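Local structure of RimK-related lysine biosynthesis protein (Thermococcus kodakarensis, 5K2M) at residues M1-E13 and A21-L35. The protein probably works as an ATP-dependent, magnesium-requiring ligase of the RimK/LysX family in amino-acid biosynthesis, built on an ATP-grasp domain that binds ADP. Sequence-based numbering, arbitrary orientation.
Sequences MRIGITYTVLRRE and AGEFGEVVMLHEDDL
Strands 2-7 and 26-31 run parallel, their axes 4.6 Å apart at closest approach and their N-to-C directions 25° apart, with Arg2 facing Glu26 and Tyr7 facing His31. Met1, Ile3, Ile5 and Tyr7 carry the backbone bonds to 26-31 and Glu32: Glu26 N gives to Met1 O, Ile3 N gives to Glu26 O at 2.8 Å, Ile3 O accepts from Val28 N, and Ile5 and Tyr7 repeat the pattern along Val28, Leu30 and, weakly, Glu32. Gly4 and Thr6 turn their backbone polar groups to strand 45-49 instead, which places strand 2-7 inside the sheet and 26-31 at its edge within the chain. With helix 12-24 linking them, the two strands form a beta-alpha-beta unit of the N-terminal domain, away from the ADP and magnesium sites. Ile3 CD1 meets Ala21 and the CB of Phe24.

Arg2 and Glu26 lie side by side, and Arg2 NH1 lies 3.0 Å from Glu26 OE2, a salt bridge in which the guanidinium and carboxylate planes stand 82° apart. The bend at Arg2 chi3 (59°) brings one guanidinium face under Val28 CG2, which sits toward its rim, while Arg2 NE is bonded to Asp42 O. Ile5 CD1 packs on Val27 CG1 (3.8 Å) and Met29 SD. Beyond it the Tyr7 ring has His31 CA over one face and Leu10 CD2 over the other, both toward the rim; His31 CB makes an off-centre CH-pi contact, 4.2 Å from the Tyr7 ring centroid, and Met29 CE approaches Tyr7 CE1 obliquely at 3.9 Å. An alanine at Tyr7 would remove this ring and is likely to leave His31 CB and Leu10 CD2 without the surface they rest on. Thr8 OG1 makes a weak bond to Glu32 OE2 and another bond to Val51 N.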
loop_
_atom_site.group_PDB
_atom_site.type_symbol
_atom_site.label_atom_id
_atom_site.label_comp_id
_atom_site.label_asym_id
_atom_site.label_seq_id
_atom_site.Cartn_x
_atom_site.Cartn_y
_atom_site.Cartn_z
ATOM N N MET A 1 36.834 -30.059 5.145
ATOM C CA MET A 1 35.550 -30.809 5.252
ATOM C C MET A 1 34.865 -30.529 6.569
ATOM O O MET A 1 35.402 -30.865 7.623
ATOM C CB MET A 1 35.809 -32.312 5.183
ATOM C CG MET A 1 35.506 -32.926 3.844
ATOM S SD MET A 1 33.769 -33.348 3.661
ATOM C CE MET A 1 33.900 -34.130 2.060
ATOM N N ARG A 2 33.680 -29.930 6.512
ATOM C CA ARG A 2 32.818 -29.858 7.684
ATOM C C ARG A 2 31.558 -30.680 7.421
ATOM O O ARG A 2 30.784 -30.389 6.511
ATOM C CB ARG A 2 32.505 -28.406 8.049
ATOM C CG ARG A 2 33.661 -27.745 8.787
ATOM C CD ARG A 2 33.573 -26.231 8.818
ATOM N NE ARG A 2 32.345 -25.759 9.451
ATOM C CZ ARG A 2 32.150 -25.625 10.760
ATOM N NH1 ARG A 2 33.099 -25.930 11.625
ATOM N NH2 ARG A 2 30.982 -25.182 11.203
ATOM N N ILE A 3 31.391 -31.729 8.216
ATOM C CA ILE A 3 30.287 -32.663 8.075
ATOM C C ILE A 3 29.305 -32.413 9.223
ATOM O O ILE A 3 29.657 -32.549 10.391
ATOM C CB ILE A 3 30.788 -34.125 8.129
ATOM C CG1 ILE A 3 31.717 -34.419 6.948
ATOM C CG2 ILE A 3 29.610 -35.095 8.143
ATOM C CD1 ILE A 3 32.480 -35.728 7.052
ATOM N N GLY A 4 28.083 -32.029 8.891
ATOM C CA GLY A 4 27.027 -31.909 9.893
ATOM C C GLY A 4 26.328 -33.235 10.158
ATOM O O GLY A 4 26.169 -34.051 9.246
ATOM N N ILE A 5 25.895 -33.448 11.400
ATOM C CA ILE A 5 25.001 -34.567 11.718
ATOM C C ILE A 5 23.787 -34.035 12.472
ATOM O O ILE A 5 23.928 -33.541 13.588
ATOM C CB ILE A 5 25.694 -35.623 12.606
ATOM C CG1 ILE A 5 26.975 -36.122 11.949
ATOM C CG2 ILE A 5 24.768 -36.795 12.869
ATOM C CD1 ILE A 5 27.768 -37.092 12.798
ATOM N N THR A 6 22.593 -34.153 11.892
ATOM C CA THR A 6 21.381 -33.698 12.588
ATOM C C THR A 6 20.726 -34.858 13.313
ATOM O O THR A 6 20.641 -35.963 12.777
ATOM C CB THR A 6 20.357 -33.052 11.658
ATOM O OG1 THR A 6 19.935 -34.006 10.693
ATOM C CG2 THR A 6 20.944 -31.855 10.966
ATOM N N TYR A 7 20.255 -34.593 14.527
ATOM C CA TYR A 7 19.825 -35.658 15.435
ATOM C C TYR A 7 18.803 -35.204 16.486
ATOM O O TYR A 7 18.712 -34.018 16.841
ATOM C CB TYR A 7 21.046 -36.277 16.123
ATOM C CG TYR A 7 21.712 -35.400 17.177
ATOM C CD1 TYR A 7 22.707 -34.479 16.842
ATOM C CD2 TYR A 7 21.370 -35.525 18.512
ATOM C CE1 TYR A 7 23.314 -33.699 17.815
ATOM C CE2 TYR A 7 21.967 -34.750 19.484
ATOM C CZ TYR A 7 22.934 -33.847 19.141
ATOM O OH TYR A 7 23.490 -33.092 20.151
ATOM N N THR A 8 18.041 -36.174 16.970
ATOM C CA THR A 8 17.089 -35.972 18.048
ATOM C C THR A 8 17.737 -36.463 19.331
ATOM O O THR A 8 17.890 -35.710 20.292
ATOM C CB THR A 8 15.800 -36.753 17.772
ATOM O OG1 THR A 8 15.356 -36.455 16.445
ATOM C CG2 THR A 8 14.715 -36.390 18.794
ATOM N N VAL A 9 18.122 -37.734 19.329
ATOM C CA VAL A 9 18.937 -38.297 20.392
ATOM C C VAL A 9 20.105 -38.981 19.697
ATOM O O VAL A 9 20.020 -39.312 18.511
ATOM C CB VAL A 9 18.147 -39.286 21.296
ATOM C CG1 VAL A 9 17.020 -38.573 22.039
ATOM C CG2 VAL A 9 17.582 -40.449 20.506
ATOM N N LEU A 10 21.196 -39.174 20.417
ATOM C CA LEU A 10 22.357 -39.840 19.856
ATOM C C LEU A 10 22.324 -41.312 20.241
ATOM O O LEU A 10 22.788 -41.696 21.320
ATOM C CB LEU A 10 23.653 -39.170 20.329
ATOM C CG LEU A 10 23.844 -37.719 19.882
ATOM C CD1 LEU A 10 25.054 -37.104 20.567
ATOM C CD2 LEU A 10 23.985 -37.598 18.372
ATOM N N ARG A 11 21.743 -42.123 19.361
ATOM C CA ARG A 11 21.724 -43.579 19.534
ATOM C C ARG A 11 23.106 -44.116 19.155
ATOM O O ARG A 11 23.986 -43.362 18.734
ATOM C CB ARG A 11 20.640 -44.235 18.649
ATOM C CG ARG A 11 19.219 -43.753 18.900
ATOM C CD ARG A 11 18.261 -44.071 17.749
ATOM N NE ARG A 11 18.550 -43.306 16.537
ATOM C CZ ARG A 11 17.854 -43.385 15.397
ATOM N NH1 ARG A 11 16.801 -44.195 15.302
ATOM N NH2 ARG A 11 18.209 -42.647 14.335
ATOM N N ARG A 12 23.304 -45.415 19.311
ATOM C CA ARG A 12 24.563 -46.028 18.935
ATOM C C ARG A 12 24.934 -45.702 17.477
ATOM O O ARG A 12 26.079 -45.385 17.185
ATOM C CB ARG A 12 24.490 -47.538 19.172
ATOM C CG ARG A 12 25.591 -48.350 18.510
ATOM C CD ARG A 12 26.991 -47.962 18.979
ATOM N NE ARG A 12 27.985 -48.281 17.955
ATOM C CZ ARG A 12 28.352 -49.516 17.607
ATOM N NH1 ARG A 12 27.821 -50.586 18.203
ATOM N NH2 ARG A 12 29.261 -49.682 16.649
ATOM N N GLU A 13 23.964 -45.775 16.573
ATOM C CA GLU A 13 24.188 -45.421 15.172
ATOM C C GLU A 13 24.827 -44.029 15.010
ATOM O O GLU A 13 25.811 -43.879 14.271
ATOM C CB GLU A 13 22.885 -45.490 14.369
ATOM C CG GLU A 13 22.393 -46.901 14.051
ATOM C CD GLU A 13 21.458 -47.489 15.108
ATOM O OE1 GLU A 13 20.748 -48.468 14.781
ATOM O OE2 GLU A 13 21.429 -46.992 16.260
ATOM N N ALA A 21 32.844 -39.877 10.741
ATOM C CA ALA A 21 32.886 -38.537 10.159
ATOM C C ALA A 21 34.154 -37.811 10.577
ATOM O O ALA A 21 34.758 -37.103 9.764
ATOM C CB ALA A 21 31.656 -37.729 10.556
ATOM N N GLY A 22 34.560 -38.008 11.833
ATOM C CA GLY A 22 35.765 -37.380 12.380
ATOM C C GLY A 22 37.061 -37.823 11.715
ATOM O O GLY A 22 38.061 -37.131 11.793
ATOM N N GLU A 23 37.047 -38.979 11.062
ATOM C CA GLU A 23 38.208 -39.437 10.290
ATOM C C GLU A 23 38.355 -38.657 8.974
ATOM O O GLU A 23 39.452 -38.559 8.437
ATOM C CB GLU A 23 38.118 -40.946 10.012
ATOM C CG GLU A 23 38.019 -41.819 11.260
ATOM C CD GLU A 23 37.975 -43.314 10.954
ATOM O OE1 GLU A 23 37.601 -44.103 11.855
ATOM O OE2 GLU A 23 38.319 -43.716 9.816
ATOM N N PHE A 24 37.258 -38.109 8.459
ATOM C CA PHE A 24 37.263 -37.396 7.170
ATOM C C PHE A 24 37.296 -35.872 7.293
ATOM O O PHE A 24 37.619 -35.182 6.331
ATOM C CB PHE A 24 36.050 -37.813 6.335
ATOM C CG PHE A 24 36.088 -39.246 5.906
ATOM C CD1 PHE A 24 35.638 -40.250 6.755
ATOM C CD2 PHE A 24 36.595 -39.601 4.659
ATOM C CE1 PHE A 24 35.680 -41.583 6.370
ATOM C CE2 PHE A 24 36.638 -40.927 4.265
ATOM C CZ PHE A 24 36.179 -41.922 5.122
ATOM N N GLY A 25 36.967 -35.341 8.465
ATOM C CA GLY A 25 37.003 -33.894 8.672
ATOM C C GLY A 25 36.411 -33.465 9.999
ATOM O O GLY A 25 36.311 -34.250 10.924
ATOM N N GLU A 26 36.036 -32.198 10.076
ATOM C CA GLU A 26 35.460 -31.617 11.271
ATOM C C GLU A 26 33.971 -31.986 11.341
ATOM O O GLU A 26 33.256 -31.873 10.353
ATOM C CB GLU A 26 35.644 -30.110 11.195
ATOM C CG GLU A 26 35.267 -29.331 12.440
ATOM C CD GLU A 26 35.592 -27.849 12.308
ATOM O OE1 GLU A 26 36.143 -27.445 11.256
ATOM O OE2 GLU A 26 35.296 -27.079 13.251
ATOM N N VAL A 27 33.512 -32.441 12.502
ATOM C CA VAL A 27 32.124 -32.858 12.690
ATOM C C VAL A 27 31.357 -31.793 13.470
ATOM O O VAL A 27 31.784 -31.405 14.547
ATOM C CB VAL A 27 32.041 -34.200 13.453
ATOM C CG1 VAL A 27 30.596 -34.667 13.563
ATOM C CG2 VAL A 27 32.876 -35.262 12.755
ATOM N N VAL A 28 30.233 -31.329 12.925
ATOM C CA VAL A 28 29.346 -30.388 13.627
ATOM C C VAL A 28 28.068 -31.109 14.026
ATOM O O VAL A 28 27.261 -31.482 13.164
ATOM C CB VAL A 28 28.995 -29.176 12.742
ATOM C CG1 VAL A 28 28.199 -28.133 13.528
ATOM C CG2 VAL A 28 30.267 -28.573 12.170
ATOM N N MET A 29 27.894 -31.307 15.329
ATOM C CA MET A 29 26.731 -31.994 15.873
ATOM C C MET A 29 25.592 -31.011 15.985
ATOM O O MET A 29 25.718 -30.005 16.665
ATOM C CB MET A 29 27.040 -32.555 17.259
ATOM C CG MET A 29 28.179 -33.555 17.273
ATOM S SD MET A 29 27.842 -34.946 16.192
ATOM C CE MET A 29 26.562 -35.797 17.094
ATOM N N LEU A 30 24.482 -31.293 15.311
ATOM C CA LEU A 30 23.377 -30.355 15.265
ATOM C C LEU A 30 22.150 -31.000 15.845
ATOM O O LEU A 30 21.435 -31.723 15.159
ATOM C CB LEU A 30 23.095 -29.922 13.833
ATOM C CG LEU A 30 24.230 -29.167 13.151
ATOM C CD1 LEU A 30 24.169 -29.422 11.658
ATOM C CD2 LEU A 30 24.164 -27.682 13.463
ATOM N N HIS A 31 21.904 -30.747 17.119
ATOM C CA HIS A 31 20.632 -31.111 17.682
ATOM C C HIS A 31 19.555 -30.226 17.045
ATOM O O HIS A 31 19.841 -29.155 16.510
ATOM C CB HIS A 31 20.628 -30.959 19.199
ATOM C CG HIS A 31 19.366 -31.451 19.826
ATOM N ND1 HIS A 31 18.490 -30.619 20.484
ATOM C CD2 HIS A 31 18.797 -32.681 19.831
ATOM C CE1 HIS A 31 17.449 -31.321 20.899
ATOM N NE2 HIS A 31 17.610 -32.574 20.510
ATOM N N GLU A 32 18.322 -30.695 17.101
ATOM C CA GLU A 32 17.168 -29.951 16.616
ATOM C C GLU A 32 17.056 -28.521 17.150
ATOM O O GLU A 32 16.667 -27.618 16.411
ATOM C CB GLU A 32 15.903 -30.755 16.902
ATOM C CG GLU A 32 15.823 -31.936 15.966
ATOM C CD GLU A 32 14.713 -32.917 16.264
ATOM O OE1 GLU A 32 14.216 -32.984 17.411
ATOM O OE2 GLU A 32 14.361 -33.650 15.321
ATOM N N ASP A 33 17.440 -28.313 18.408
ATOM C CA ASP A 33 17.506 -26.973 18.992
ATOM C C ASP A 33 18.439 -26.040 18.219
ATOM O O ASP A 33 18.243 -24.836 18.224
ATOM C CB ASP A 33 17.969 -27.022 20.455
ATOM C CG ASP A 33 16.977 -27.724 21.380
ATOM O OD1 ASP A 33 15.878 -28.160 20.939
ATOM O OD2 ASP A 33 17.316 -27.836 22.576
ATOM N N ASP A 34 19.460 -26.600 17.581
ATOM C CA ASP A 34 20.428 -25.826 16.790
ATOM C C ASP A 34 19.957 -25.503 15.369
ATOM O O ASP A 34 20.686 -24.845 14.612
ATOM C CB ASP A 34 21.752 -26.601 16.680
ATOM C CG ASP A 34 22.345 -26.943 18.032
ATOM O OD1 ASP A 34 22.381 -26.035 18.894
ATOM O OD2 ASP A 34 22.760 -28.114 18.226
ATOM N N LEU A 35 18.766 -25.968 14.990
ATOM C CA LEU A 35 18.278 -25.773 13.631
ATOM C C LEU A 35 17.284 -24.624 13.554
ATOM O O LEU A 35 16.179 -24.709 14.075
ATOM C CB LEU A 35 17.644 -27.062 13.115
ATOM C CG LEU A 35 18.586 -28.272 13.093
ATOM C CD1 LEU A 35 17.819 -29.554 12.822
ATOM C CD2 LEU A 35 19.712 -28.065 12.083
#